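Heroin esterase (Rhodococcus sp., PDB 1LZL) probably hydrolyses acetyl esters, heroin among them, as a bacterial esterase of the alpha/beta hydrolase fold. Local coordinates at residues 53-58 and 64-69; 60-65 and 117-122; 84-89 and 93-98; 100-105 and 111-116; 139-144 and 177-182. All coordinates share one frame; numbering follows the deposited sequence. Where two conformers were deposited one is given.

Interaction 1 (53-58 and 64-69); sequences ELSAPG and EVKIRF
Glu-53 reaches over Lys-66 on the neighbouring strand: its extended side chain sets OE2 3.5 Å from CD of Lys-66, while the ammonium NZ stays beyond salt-bridge range of the carboxylate. The other oxygen, OE1, receives a weak bond from a water that also accepts from NH1 of Arg-68. Leu-54 forms a hydrogen-bonded pair with Ile-67, its N meeting Ile-67 O at 2.9 Å in a nearly straight bond (168°) in the carbonyl plane. Its side chain lies on the other face of the sheet, where CD1 rests over one face of the Phe-69 ring as a CH-pi contact, 3.9 Å from the centroid. With CG turned anti to the carbonyl carbon (chi1 -52°), the leucine branch is directed at that ring. Strands 49-56 and 65-72 make a beta hairpin whose first strand lies at one edge of the mixed sheet; Tyr-139 of helix 128-142 packs on Leu-54 and Ala-56. Ser-55 turns back to the face of Glu-53, and its OG accepts from Lys-66 NZ at 3.2 Å. A long, weak ion pair with Glu-64 OE2 also engages that ammonium, whose chain is bent at chi2 to reach the serine. A leucine in place of Lys-66 would probably leave Ser-55 OG without this donor and Glu-64 without its nearby positive charge. Ala-56 exchanges two backbone hydrogen bonds with Val-65, Val-65 N to Ala-56 O being 2.8 Å, and its CB packs 4.0 Å from Ile-67 CD1.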
# COMPACT_ATOMS: atom_id res chain seq x y z
N GLU A 53 -20.13 -4.00 -1.86
CA GLU A 53 -19.47 -3.02 -2.70
C GLU A 53 -20.07 -1.63 -2.53
O GLU A 53 -21.28 -1.47 -2.59
CB GLU A 53 -19.61 -3.46 -4.15
CG GLU A 53 -18.84 -2.59 -5.15
CD GLU A 53 -18.97 -3.29 -6.51
OE1 GLU A 53 -18.38 -4.39 -6.63
OE2 GLU A 53 -19.66 -2.76 -7.41
N LEU A 54 -19.18 -0.66 -2.31
CA LEU A 54 -19.58 0.74 -2.29
C LEU A 54 -19.11 1.37 -3.60
O LEU A 54 -18.17 0.91 -4.25
CB LEU A 54 -18.94 1.53 -1.13
CG LEU A 54 -19.09 0.92 0.26
CD1 LEU A 54 -18.42 1.73 1.37
CD2 LEU A 54 -20.57 0.75 0.54
N SER A 55 -19.76 2.49 -3.95
CA SER A 55 -19.41 3.26 -5.11
C SER A 55 -19.13 4.70 -4.75
O SER A 55 -20.06 5.45 -4.48
CB SER A 55 -20.62 3.12 -6.03
OG SER A 55 -20.40 3.67 -7.29
N ALA A 56 -17.88 5.13 -4.75
CA ALA A 56 -17.47 6.51 -4.46
C ALA A 56 -17.42 7.32 -5.74
O ALA A 56 -16.81 6.97 -6.76
CB ALA A 56 -16.09 6.49 -3.79
N PRO A 57 -18.06 8.49 -5.82
CA PRO A 57 -17.90 9.33 -7.01
C PRO A 57 -16.44 9.70 -7.25
O PRO A 57 -15.70 10.05 -6.33
CB PRO A 57 -18.76 10.55 -6.65
CG PRO A 57 -19.75 10.05 -5.63
CD PRO A 57 -19.01 9.03 -4.82
N GLY A 58 -15.95 9.57 -8.50
CA GLY A 58 -14.59 9.97 -8.81
C GLY A 58 -14.41 11.49 -8.77
O GLY A 58 -15.40 12.23 -8.76
N GLU A 64 -16.90 6.32 -11.29
CA GLU A 64 -17.08 5.87 -9.93
C GLU A 64 -15.90 4.94 -9.55
O GLU A 64 -15.39 4.25 -10.40
CB GLU A 64 -18.39 5.10 -9.74
CG GLU A 64 -19.59 5.84 -10.34
CD GLU A 64 -20.26 4.97 -11.39
OE1 GLU A 64 -19.80 4.98 -12.56
OE2 GLU A 64 -21.21 4.26 -11.04
N VAL A 65 -15.52 5.01 -8.29
CA VAL A 65 -14.47 4.17 -7.73
C VAL A 65 -15.13 3.14 -6.85
O VAL A 65 -15.73 3.48 -5.83
CB VAL A 65 -13.47 5.05 -6.96
CG1 VAL A 65 -12.36 4.22 -6.33
CG2 VAL A 65 -12.88 6.09 -7.91
N LYS A 66 -14.98 1.86 -7.26
CA LYS A 66 -15.58 0.87 -6.36
C LYS A 66 -14.68 0.59 -5.15
O LYS A 66 -13.47 0.69 -5.21
CB LYS A 66 -15.84 -0.46 -7.05
CG LYS A 66 -16.67 -0.28 -8.33
CD LYS A 66 -18.05 0.31 -8.05
CE LYS A 66 -18.92 0.31 -9.30
NZ LYS A 66 -20.18 1.10 -9.10
N ILE A 67 -15.33 0.25 -4.04
CA ILE A 67 -14.71 -0.05 -2.77
C ILE A 67 -15.23 -1.41 -2.28
O ILE A 67 -16.45 -1.61 -2.18
CB ILE A 67 -15.03 1.03 -1.73
CG1 ILE A 67 -14.47 2.39 -2.19
CG2 ILE A 67 -14.52 0.63 -0.35
CD1 ILE A 67 -15.01 3.52 -1.30
N ARG A 68 -14.34 -2.31 -1.97
CA ARG A 68 -14.71 -3.57 -1.31
C ARG A 68 -14.72 -3.27 0.18
O ARG A 68 -13.67 -3.11 0.82
CB ARG A 68 -13.74 -4.69 -1.64
CG ARG A 68 -13.67 -4.99 -3.13
CD ARG A 68 -12.70 -6.07 -3.49
NE ARG A 68 -12.95 -7.45 -3.10
CZ ARG A 68 -13.84 -8.24 -3.67
NH1 ARG A 68 -14.59 -7.79 -4.67
NH2 ARG A 68 -13.92 -9.47 -3.22
N PHE A 69 -15.92 -3.19 0.74
CA PHE A 69 -16.13 -2.68 2.10
C PHE A 69 -16.44 -3.85 3.01
O PHE A 69 -17.51 -4.51 2.93
CB PHE A 69 -17.25 -1.65 2.06
CG PHE A 69 -17.50 -0.95 3.38
CD1 PHE A 69 -16.47 -0.24 3.98
CD2 PHE A 69 -18.74 -0.97 4.02
CE1 PHE A 69 -16.64 0.47 5.17
CE2 PHE A 69 -18.94 -0.31 5.22
CZ PHE A 69 -17.88 0.39 5.80
O HOH W 1 -15.14 -5.21 -6.22

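Interaction 2 (60-65 and 117-122); sequences DGDPEV and EYRLAP
Arg-119 NH2 is gripped by OD2 of Asp-62 at 2.9 Å and, more weakly, by the carbonyl of Gly-128. The salt bridge with Asp-62 is close but bent as a hydrogen bond, weak at an N-H...O angle of 129°, and the carboxylate and guanidinium planes are turned 58° apart where the two side chains cross at about a right angle. A water makes up for the missing second direct bond: it donates to Asp-62 OD1 at 2.8 Å and accepts from Arg-119 NH1, lying in the guanidinium plane at its edge. The arginine chain bends at chi3 (-65°), which swings its end across to the aspartate. Asp-62 belongs to the connection between the hairpin strands 49-56 and 65-72, whereas Arg-119 follows strand 112-116 on the way to helix 128-142, so the bridge ties two surface loops distant in sequence. Asp-132 of that helix holds NE of the same arginine in a second salt bridge, so two acids share the guanidinium, one at NE and one at NH2. Pro-63 adds an apolar touch, its CD 3.9 Å from Arg-119 NH1. Farther along the chain, the methyl CG1 of Val-65 meets the carbonyl oxygen of Glu-117 at 3.6 Å.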
# COMPACT_ATOMS: atom_id res chain seq x y z
N ASP A 60 -13.30 15.18 -10.48
CA ASP A 60 -13.48 15.73 -11.84
C ASP A 60 -14.55 14.96 -12.59
O ASP A 60 -15.61 14.62 -12.02
CB ASP A 60 -12.14 15.72 -12.61
CG ASP A 60 -11.17 16.78 -12.10
OD1 ASP A 60 -11.61 17.65 -11.31
OD2 ASP A 60 -9.96 16.73 -12.45
N GLY A 61 -14.37 14.61 -13.86
CA GLY A 61 -15.47 13.79 -14.44
C GLY A 61 -15.17 12.30 -14.41
O GLY A 61 -15.68 11.56 -15.30
N ASP A 62 -14.30 11.89 -13.46
CA ASP A 62 -13.83 10.52 -13.49
C ASP A 62 -14.93 9.54 -13.13
O ASP A 62 -15.86 9.88 -12.42
CB ASP A 62 -12.65 10.37 -12.50
CG ASP A 62 -11.40 11.09 -12.93
OD1 ASP A 62 -11.34 11.60 -14.07
OD2 ASP A 62 -10.45 11.10 -12.11
N PRO A 63 -14.79 8.30 -13.59
CA PRO A 63 -15.76 7.25 -13.25
C PRO A 63 -15.83 6.98 -11.74
O PRO A 63 -14.93 7.30 -10.96
CB PRO A 63 -15.25 6.01 -13.97
CG PRO A 63 -14.19 6.46 -14.87
CD PRO A 63 -13.72 7.81 -14.46
N GLU A 64 -16.90 6.32 -11.29
CA GLU A 64 -17.08 5.87 -9.93
C GLU A 64 -15.90 4.94 -9.55
O GLU A 64 -15.39 4.25 -10.40
CB GLU A 64 -18.39 5.10 -9.74
CG GLU A 64 -19.59 5.84 -10.34
CD GLU A 64 -20.26 4.97 -11.39
OE1 GLU A 64 -19.80 4.98 -12.56
OE2 GLU A 64 -21.21 4.26 -11.04
N VAL A 65 -15.52 5.01 -8.29
CA VAL A 65 -14.47 4.17 -7.73
C VAL A 65 -15.13 3.14 -6.85
O VAL A 65 -15.73 3.48 -5.83
CB VAL A 65 -13.47 5.05 -6.96
CG1 VAL A 65 -12.36 4.22 -6.33
CG2 VAL A 65 -12.88 6.09 -7.91
N GLU A 117 -10.65 0.04 -5.22
CA GLU A 117 -10.36 -0.37 -6.61
C GLU A 117 -9.94 0.84 -7.43
O GLU A 117 -10.75 1.49 -8.09
CB GLU A 117 -11.56 -1.06 -7.23
CG GLU A 117 -11.22 -1.74 -8.55
CD GLU A 117 -10.59 -3.08 -8.34
OE1 GLU A 117 -9.37 -3.16 -8.18
OE2 GLU A 117 -11.32 -4.09 -8.31
N TYR A 118 -8.66 1.23 -7.33
CA TYR A 118 -8.20 2.35 -8.15
C TYR A 118 -7.90 1.93 -9.57
O TYR A 118 -7.64 0.74 -9.86
CB TYR A 118 -6.99 3.01 -7.49
CG TYR A 118 -5.76 2.13 -7.30
CD1 TYR A 118 -4.80 2.05 -8.30
CD2 TYR A 118 -5.59 1.41 -6.14
CE1 TYR A 118 -3.69 1.23 -8.09
CE2 TYR A 118 -4.48 0.59 -5.90
CZ TYR A 118 -3.54 0.53 -6.90
OH TYR A 118 -2.41 -0.25 -6.73
N ARG A 119 -7.93 2.91 -10.46
CA ARG A 119 -7.58 2.58 -11.85
C ARG A 119 -6.08 2.36 -12.04
O ARG A 119 -5.26 3.06 -11.44
CB ARG A 119 -7.98 3.76 -12.74
CG ARG A 119 -9.49 3.88 -12.93
CD ARG A 119 -9.84 5.18 -13.67
NE ARG A 119 -9.45 6.29 -12.78
CZ ARG A 119 -9.44 7.56 -13.16
NH1 ARG A 119 -9.79 7.88 -14.42
NH2 ARG A 119 -9.06 8.53 -12.32
N LEU A 120 -5.70 1.41 -12.86
CA LEU A 120 -4.30 1.06 -13.09
C LEU A 120 -3.68 1.86 -14.23
O LEU A 120 -4.33 2.18 -15.26
CB LEU A 120 -4.12 -0.43 -13.45
CG LEU A 120 -4.61 -1.42 -12.40
CD1 LEU A 120 -4.37 -2.82 -12.99
CD2 LEU A 120 -3.88 -1.25 -11.09
N ALA A 121 -2.39 2.13 -14.06
CA ALA A 121 -1.55 2.61 -15.16
C ALA A 121 -1.06 1.46 -16.00
O ALA A 121 -1.07 0.33 -15.55
CB ALA A 121 -0.37 3.37 -14.55
N PRO A 122 -0.60 1.67 -17.23
CA PRO A 122 -0.52 2.98 -17.89
C PRO A 122 -1.85 3.48 -18.47
O PRO A 122 -1.85 4.64 -18.95
CB PRO A 122 0.49 2.71 -19.02
CG PRO A 122 0.18 1.28 -19.38
CD PRO A 122 -0.10 0.57 -18.07
O HOH W 2 -9.04 10.59 -15.32

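Interaction 3 (84-89 and 93-98); sequences WIHGGG and GTAESS
Packing of a ring on the backbone dominates here, with His-86 laid against the run from Gly-93 to Ala-95. The carbonyl carbon of Thr-94 stands over one face of the imidazole, offset toward its rim and 3.3 Å from CD2 of His-86. CE1 of the same ring is 3.3 Å from the carbonyl carbon of Gly-93. A side chain on Gly-93 would run into His-86 ND1 and Gly-87 O, so the close fit depends on its being glycine. Hydrogen bonds complete the join. Trp-84 NE1 donates weakly to Ser-98 OG at 3.1 Å, the hydroxyl sitting in plane at the indole edge and also touching CB of His-86. Within the segments, His-86 ND1 donates a hydrogen bond to Gly-87 O (2.7 Å), nearly in the ring plane. CG of His-86 is placed between backbone N and carbonyl carbon (chi1 71°), which brings ND1 round to the carbonyl of Gly-87. Ser-97 N and OG both donate to Thr-94 O. Residues 86-89 read His-Gly-Gly-Gly, the signature of the hormone-sensitive lipase family, in which glycine amides of this loop form the oxyanion hole. Bonded through ND1 and stacked on Tyr-118, the histidine is thus likely to hold the start of the glycine loop in shape.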
# COMPACT_ATOMS: atom_id res chain seq x y z
N TRP A 84 -7.73 0.96 2.53
CA TRP A 84 -6.62 0.13 2.14
C TRP A 84 -6.42 0.18 0.63
O TRP A 84 -7.41 0.17 -0.12
CB TRP A 84 -6.88 -1.35 2.55
CG TRP A 84 -5.70 -2.19 2.14
CD1 TRP A 84 -5.63 -3.08 1.13
CD2 TRP A 84 -4.42 -2.16 2.77
NE1 TRP A 84 -4.38 -3.62 1.08
CE2 TRP A 84 -3.62 -3.08 2.08
CE3 TRP A 84 -3.86 -1.47 3.85
CZ2 TRP A 84 -2.29 -3.34 2.40
CZ3 TRP A 84 -2.53 -1.72 4.19
CH2 TRP A 84 -1.75 -2.66 3.47
N ILE A 85 -5.17 0.21 0.20
CA ILE A 85 -4.83 0.36 -1.21
C ILE A 85 -3.80 -0.70 -1.58
O ILE A 85 -2.67 -0.77 -1.06
CB ILE A 85 -4.26 1.79 -1.45
CG1 ILE A 85 -5.22 2.86 -0.88
CG2 ILE A 85 -3.97 2.01 -2.91
CD1 ILE A 85 -4.58 4.24 -0.79
N HIS A 86 -4.19 -1.58 -2.51
CA HIS A 86 -3.35 -2.71 -2.88
C HIS A 86 -2.14 -2.26 -3.70
O HIS A 86 -2.10 -1.17 -4.22
CB HIS A 86 -4.12 -3.72 -3.72
CG HIS A 86 -4.44 -3.26 -5.11
ND1 HIS A 86 -3.55 -3.37 -6.16
CD2 HIS A 86 -5.60 -2.75 -5.66
CE1 HIS A 86 -4.09 -2.90 -7.27
NE2 HIS A 86 -5.33 -2.53 -7.03
N GLY A 87 -1.15 -3.21 -3.73
CA GLY A 87 0.06 -2.93 -4.48
C GLY A 87 0.10 -3.48 -5.88
O GLY A 87 -0.95 -3.85 -6.43
N GLY A 88 1.28 -3.54 -6.50
CA GLY A 88 1.33 -4.00 -7.90
C GLY A 88 2.03 -2.99 -8.79
O GLY A 88 1.83 -2.94 -10.02
N GLY A 89 2.93 -2.18 -8.24
CA GLY A 89 3.73 -1.31 -9.06
C GLY A 89 2.97 -0.28 -9.88
O GLY A 89 3.52 0.25 -10.85
N GLY A 93 -2.57 -5.77 -10.43
CA GLY A 93 -3.27 -6.02 -9.16
C GLY A 93 -4.69 -5.51 -9.19
O GLY A 93 -5.09 -4.65 -9.98
N THR A 94 -5.48 -6.05 -8.29
CA THR A 94 -6.86 -5.77 -8.06
C THR A 94 -7.12 -5.58 -6.58
O THR A 94 -6.39 -6.10 -5.71
CB THR A 94 -7.78 -6.90 -8.58
OG1 THR A 94 -7.55 -8.08 -7.78
CG2 THR A 94 -7.41 -7.26 -10.00
N ALA A 95 -8.17 -4.85 -6.26
CA ALA A 95 -8.54 -4.77 -4.85
C ALA A 95 -8.77 -6.15 -4.27
O ALA A 95 -8.35 -6.35 -3.12
CB ALA A 95 -9.77 -3.90 -4.64
N GLU A 96 -9.38 -7.08 -5.02
CA GLU A 96 -9.67 -8.37 -4.34
C GLU A 96 -8.41 -9.08 -3.90
O GLU A 96 -8.39 -9.91 -2.98
CB GLU A 96 -10.48 -9.24 -5.32
CG GLU A 96 -10.96 -10.55 -4.78
CD GLU A 96 -11.31 -11.51 -5.91
OE1 GLU A 96 -11.24 -11.15 -7.11
OE2 GLU A 96 -11.67 -12.66 -5.54
N SER A 97 -7.28 -8.80 -4.53
CA SER A 97 -6.03 -9.46 -4.16
C SER A 97 -5.67 -9.13 -2.70
O SER A 97 -4.92 -9.93 -2.12
CB SER A 97 -4.88 -9.10 -5.11
OG SER A 97 -4.48 -7.74 -4.92
N SER A 98 -6.20 -8.04 -2.13
CA SER A 98 -5.95 -7.73 -0.73
C SER A 98 -7.07 -8.21 0.20
O SER A 98 -7.02 -7.90 1.40
CB SER A 98 -5.75 -6.23 -0.55
OG SER A 98 -4.56 -5.76 -1.11

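Interaction 4 (100-105 and 111-116); sequences PFCVEV and FAVANV
Val-113 presents both methyl groups to helix 99-109, CG1 to the sulfur of Cys-102 and CG2 chiefly to Val-105. CG1 touches Cys-102 SG at 3.4 Å, and CG2 meets Val-105 CG1 at 3.5 Å, the two valine side chains crossing at about a right angle. Cys-102 SG also lies against the carboxamide of Asn-115, 3.8 Å from its CG. The sulfur reaches this spot because SG is anti to the carbonyl carbon (chi1 -66°), which aims it at the strand. Less closely, Val-105 CG1 approaches CB of Phe-111, just ahead of the strand. Helical segment 100-105 and strand 112-116 run nearly antiparallel (161°), their axes coming within 8.0 Å, as the returning half of a beta-alpha-beta crossover from strand 79-85 through helix 99-109 to its sheet neighbour 112-116. Along the strand Val-113 and Asn-115 turn toward the helix, while Ala-112 and Ala-114 point away from it. In the next shell, Asn-115 ND2 donates to the backbone oxygen of Ala-95, which probably helps fix the rotation of the amide beside the sulfur. Trp-84 of strand 79-85 touches both Cys-102 and Asn-115, and Leu-309 of helix 299-315 packs on Val-105.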
# COMPACT_ATOMS: atom_id res chain seq x y z
N PRO A 100 -7.49 -11.02 1.73
CA PRO A 100 -7.03 -11.72 2.95
C PRO A 100 -6.71 -10.79 4.11
O PRO A 100 -7.18 -10.95 5.23
CB PRO A 100 -5.79 -12.48 2.45
CG PRO A 100 -6.11 -12.78 1.01
CD PRO A 100 -6.71 -11.46 0.55
N PHE A 101 -5.94 -9.75 3.81
CA PHE A 101 -5.55 -8.79 4.85
C PHE A 101 -6.75 -8.00 5.34
O PHE A 101 -6.89 -7.75 6.55
CB PHE A 101 -4.45 -7.83 4.33
CG PHE A 101 -3.99 -6.82 5.38
CD1 PHE A 101 -3.45 -7.28 6.59
CD2 PHE A 101 -4.15 -5.45 5.16
CE1 PHE A 101 -3.05 -6.35 7.56
CE2 PHE A 101 -3.70 -4.51 6.10
CZ PHE A 101 -3.16 -4.99 7.30
N CYS A 102 -7.62 -7.58 4.42
CA CYS A 102 -8.77 -6.76 4.85
C CYS A 102 -9.72 -7.56 5.75
O CYS A 102 -10.25 -7.04 6.73
CB CYS A 102 -9.48 -6.19 3.61
SG CYS A 102 -8.39 -5.02 2.73
N VAL A 103 -9.91 -8.85 5.39
CA VAL A 103 -10.71 -9.71 6.26
C VAL A 103 -10.05 -9.84 7.63
O VAL A 103 -10.70 -9.78 8.69
CB VAL A 103 -10.89 -11.08 5.59
CG1 VAL A 103 -11.39 -12.13 6.57
CG2 VAL A 103 -11.86 -10.93 4.42
N GLU A 104 -8.72 -10.03 7.63
CA GLU A 104 -8.00 -10.16 8.91
C GLU A 104 -8.22 -8.98 9.84
O GLU A 104 -8.48 -9.08 11.05
CB GLU A 104 -6.49 -10.39 8.64
CG GLU A 104 -5.76 -10.74 9.94
CD GLU A 104 -4.28 -11.04 9.83
OE1 GLU A 104 -3.68 -10.54 8.84
OE2 GLU A 104 -3.69 -11.75 10.70
N VAL A 105 -8.10 -7.78 9.25
CA VAL A 105 -8.26 -6.55 10.06
C VAL A 105 -9.70 -6.48 10.60
O VAL A 105 -9.91 -6.18 11.78
CB VAL A 105 -7.92 -5.34 9.18
CG1 VAL A 105 -8.40 -4.05 9.81
CG2 VAL A 105 -6.41 -5.34 8.90
N PHE A 111 -12.77 -3.58 12.98
CA PHE A 111 -12.69 -2.34 12.23
C PHE A 111 -13.28 -2.59 10.84
O PHE A 111 -13.13 -3.68 10.28
CB PHE A 111 -11.27 -1.80 12.09
CG PHE A 111 -10.55 -1.39 13.36
CD1 PHE A 111 -11.21 -1.29 14.58
CD2 PHE A 111 -9.17 -1.12 13.31
CE1 PHE A 111 -10.48 -0.92 15.69
CE2 PHE A 111 -8.44 -0.73 14.41
CZ PHE A 111 -9.13 -0.63 15.62
N ALA A 112 -13.95 -1.57 10.29
CA ALA A 112 -14.31 -1.61 8.88
C ALA A 112 -13.08 -1.40 8.02
O ALA A 112 -12.10 -0.78 8.43
CB ALA A 112 -15.34 -0.53 8.59
N VAL A 113 -13.13 -1.98 6.81
CA VAL A 113 -12.02 -1.80 5.88
C VAL A 113 -12.60 -1.43 4.53
O VAL A 113 -13.46 -2.13 3.97
CB VAL A 113 -11.17 -3.07 5.77
CG1 VAL A 113 -10.04 -2.79 4.78
CG2 VAL A 113 -10.62 -3.53 7.12
N ALA A 114 -12.14 -0.30 4.00
CA ALA A 114 -12.58 0.19 2.69
C ALA A 114 -11.43 -0.08 1.72
O ALA A 114 -10.46 0.70 1.70
CB ALA A 114 -12.93 1.67 2.78
N ASN A 115 -11.49 -1.18 0.99
CA ASN A 115 -10.43 -1.61 0.08
C ASN A 115 -10.67 -1.07 -1.32
O ASN A 115 -11.66 -1.40 -1.98
CB ASN A 115 -10.48 -3.13 0.15
CG ASN A 115 -9.46 -3.85 -0.68
OD1 ASN A 115 -8.54 -3.20 -1.19
ND2 ASN A 115 -9.61 -5.16 -0.85
N VAL A 116 -9.80 -0.16 -1.77
CA VAL A 116 -10.13 0.68 -2.94
C VAL A 116 -9.72 0.12 -4.30
O VAL A 116 -8.53 -0.23 -4.50
CB VAL A 116 -9.47 2.07 -2.77
CG1 VAL A 116 -9.84 2.98 -3.94
CG2 VAL A 116 -9.81 2.75 -1.46

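Interaction 5 (139-144 and 177-182); sequences YIHAHA and GVVPVA
The C-terminal turn of helix 128-142 meets the loop between helix 161-176 and strand 183-187, near the surface of the alpha/beta hydrolase fold, where His-141 is laid against Val-179 and Pro-180. The valine gives the broadest part of this packing: its CG1 is 3.8 Å from CB of His-141, and CG2 follows closely, so that both methyl groups press on the base of the side chain. Val-179 CB stands over one face of the imidazole, offset toward the rim, the two side chains sliding past each other in opposite directions. Pro-180 crosses at about a right angle and brings CD to 3.5 Å from NE2 of His-141. With CG anti to the backbone N (chi1 179°), the imidazole extends away from the helix toward the loop, so its far end reaches the proline. CE1 comes to 3.8 Å from the carbonyl oxygen of Val-178, a touch too long to count as a bond. Behind the contact, Val-179 also packs on Leu-137 and Leu-138 one turn earlier in the helix, and His-141 leans on Pro-151 and Ile-154. A serine in place of His-141 would probably open a gap beside Val-179 and leave the ring of Pro-180 without its partner from the helix. No hydrogen bond or salt bridge spans the two segments; helix and loop are joined here by van der Waals contact alone, so fit, rather than a polar bond between the segments, probably sets how the imidazole lies.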
# COMPACT_ATOMS: atom_id res chain seq x y z
N TYR A 139 -15.33 10.16 0.12
CA TYR A 139 -16.63 9.49 0.23
C TYR A 139 -16.79 8.83 1.58
O TYR A 139 -17.86 9.01 2.20
CB TYR A 139 -16.71 8.45 -0.90
CG TYR A 139 -17.92 7.54 -0.71
CD1 TYR A 139 -19.19 7.98 -1.07
CD2 TYR A 139 -17.76 6.25 -0.19
CE1 TYR A 139 -20.26 7.10 -0.89
CE2 TYR A 139 -18.81 5.38 0.01
CZ TYR A 139 -20.07 5.85 -0.37
OH TYR A 139 -21.16 5.03 -0.18
N ILE A 140 -15.82 8.01 2.02
CA ILE A 140 -16.06 7.32 3.32
C ILE A 140 -16.20 8.31 4.46
O ILE A 140 -16.98 8.06 5.39
CB ILE A 140 -15.05 6.21 3.63
CG1 ILE A 140 -13.63 6.70 3.77
CG2 ILE A 140 -15.20 5.09 2.60
CD1 ILE A 140 -12.69 5.53 4.09
N HIS A 141 -15.50 9.45 4.40
CA HIS A 141 -15.55 10.44 5.46
C HIS A 141 -16.92 11.11 5.43
O HIS A 141 -17.55 11.23 6.50
CB HIS A 141 -14.43 11.48 5.25
CG HIS A 141 -14.51 12.52 6.32
ND1 HIS A 141 -14.92 13.78 6.00
CD2 HIS A 141 -14.28 12.48 7.66
CE1 HIS A 141 -14.92 14.52 7.12
NE2 HIS A 141 -14.54 13.75 8.13
N ALA A 142 -17.37 11.50 4.25
CA ALA A 142 -18.66 12.22 4.12
C ALA A 142 -19.83 11.33 4.42
O ALA A 142 -20.86 11.80 4.89
CB ALA A 142 -18.82 12.79 2.72
N HIS A 143 -19.74 10.05 4.14
CA HIS A 143 -20.85 9.13 4.43
C HIS A 143 -20.59 8.32 5.69
O HIS A 143 -21.18 7.25 5.86
CB HIS A 143 -21.07 8.21 3.21
CG HIS A 143 -21.54 8.99 2.01
ND1 HIS A 143 -22.87 9.04 1.63
CD2 HIS A 143 -20.90 9.76 1.11
CE1 HIS A 143 -23.02 9.79 0.54
NE2 HIS A 143 -21.82 10.24 0.21
N ALA A 144 -19.75 8.75 6.64
CA ALA A 144 -19.32 7.87 7.73
C ALA A 144 -20.49 7.38 8.56
O ALA A 144 -20.59 6.23 8.92
CB ALA A 144 -18.25 8.51 8.64
N GLY A 177 -7.32 19.87 3.75
CA GLY A 177 -7.95 20.23 5.00
C GLY A 177 -9.39 19.82 5.15
O GLY A 177 -10.09 20.38 6.01
N VAL A 178 -9.85 18.85 4.37
CA VAL A 178 -11.24 18.38 4.46
C VAL A 178 -11.37 17.16 5.34
O VAL A 178 -12.19 17.06 6.25
CB VAL A 178 -11.79 18.14 3.03
CG1 VAL A 178 -13.20 17.57 3.10
CG2 VAL A 178 -11.77 19.45 2.25
N VAL A 179 -10.53 16.15 5.10
CA VAL A 179 -10.68 14.86 5.80
C VAL A 179 -9.55 14.69 6.81
O VAL A 179 -8.39 14.70 6.35
CB VAL A 179 -10.58 13.67 4.82
CG1 VAL A 179 -10.76 12.35 5.61
CG2 VAL A 179 -11.60 13.83 3.73
N PRO A 180 -9.84 14.50 8.08
CA PRO A 180 -8.78 14.24 9.07
C PRO A 180 -8.41 12.75 8.97
O PRO A 180 -9.27 11.86 8.92
CB PRO A 180 -9.46 14.56 10.38
CG PRO A 180 -10.88 14.10 10.15
CD PRO A 180 -11.20 14.52 8.73
N VAL A 181 -7.11 12.46 8.90
CA VAL A 181 -6.61 11.08 8.91
C VAL A 181 -5.93 10.79 10.26
O VAL A 181 -5.03 11.57 10.64
CB VAL A 181 -5.67 10.87 7.69
CG1 VAL A 181 -5.07 9.46 7.80
CG2 VAL A 181 -6.40 11.05 6.37
N ALA A 182 -6.41 9.76 10.95
CA ALA A 182 -5.93 9.46 12.31
C ALA A 182 -4.61 8.67 12.32
O ALA A 182 -3.84 8.74 13.29
CB ALA A 182 -6.97 8.66 13.08

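Interaction 4 is the buried contact of the set, all its touching residues enclosed and its chemistry mainly apolar, with one amide at the sulfur, whereas interaction 2 lies at the surface and depends on charge and water. Interactions 1, 3 and 5 are partly buried: interaction 1 pairs backbones between a polar and an apolar face, interaction 3 lays a ring on backbone with one weak indole bond, and interaction 5 is van der Waals packing. Interactions 1, 3 and 4 reach one sheet, joined by backbone bonds such as Arg-68 N to Asn-115 O and Trp-84 N to Ala-114 O. Interaction 2 shares Val-65 with interaction 1, and Tyr-139 links interaction 5 to the hairpin.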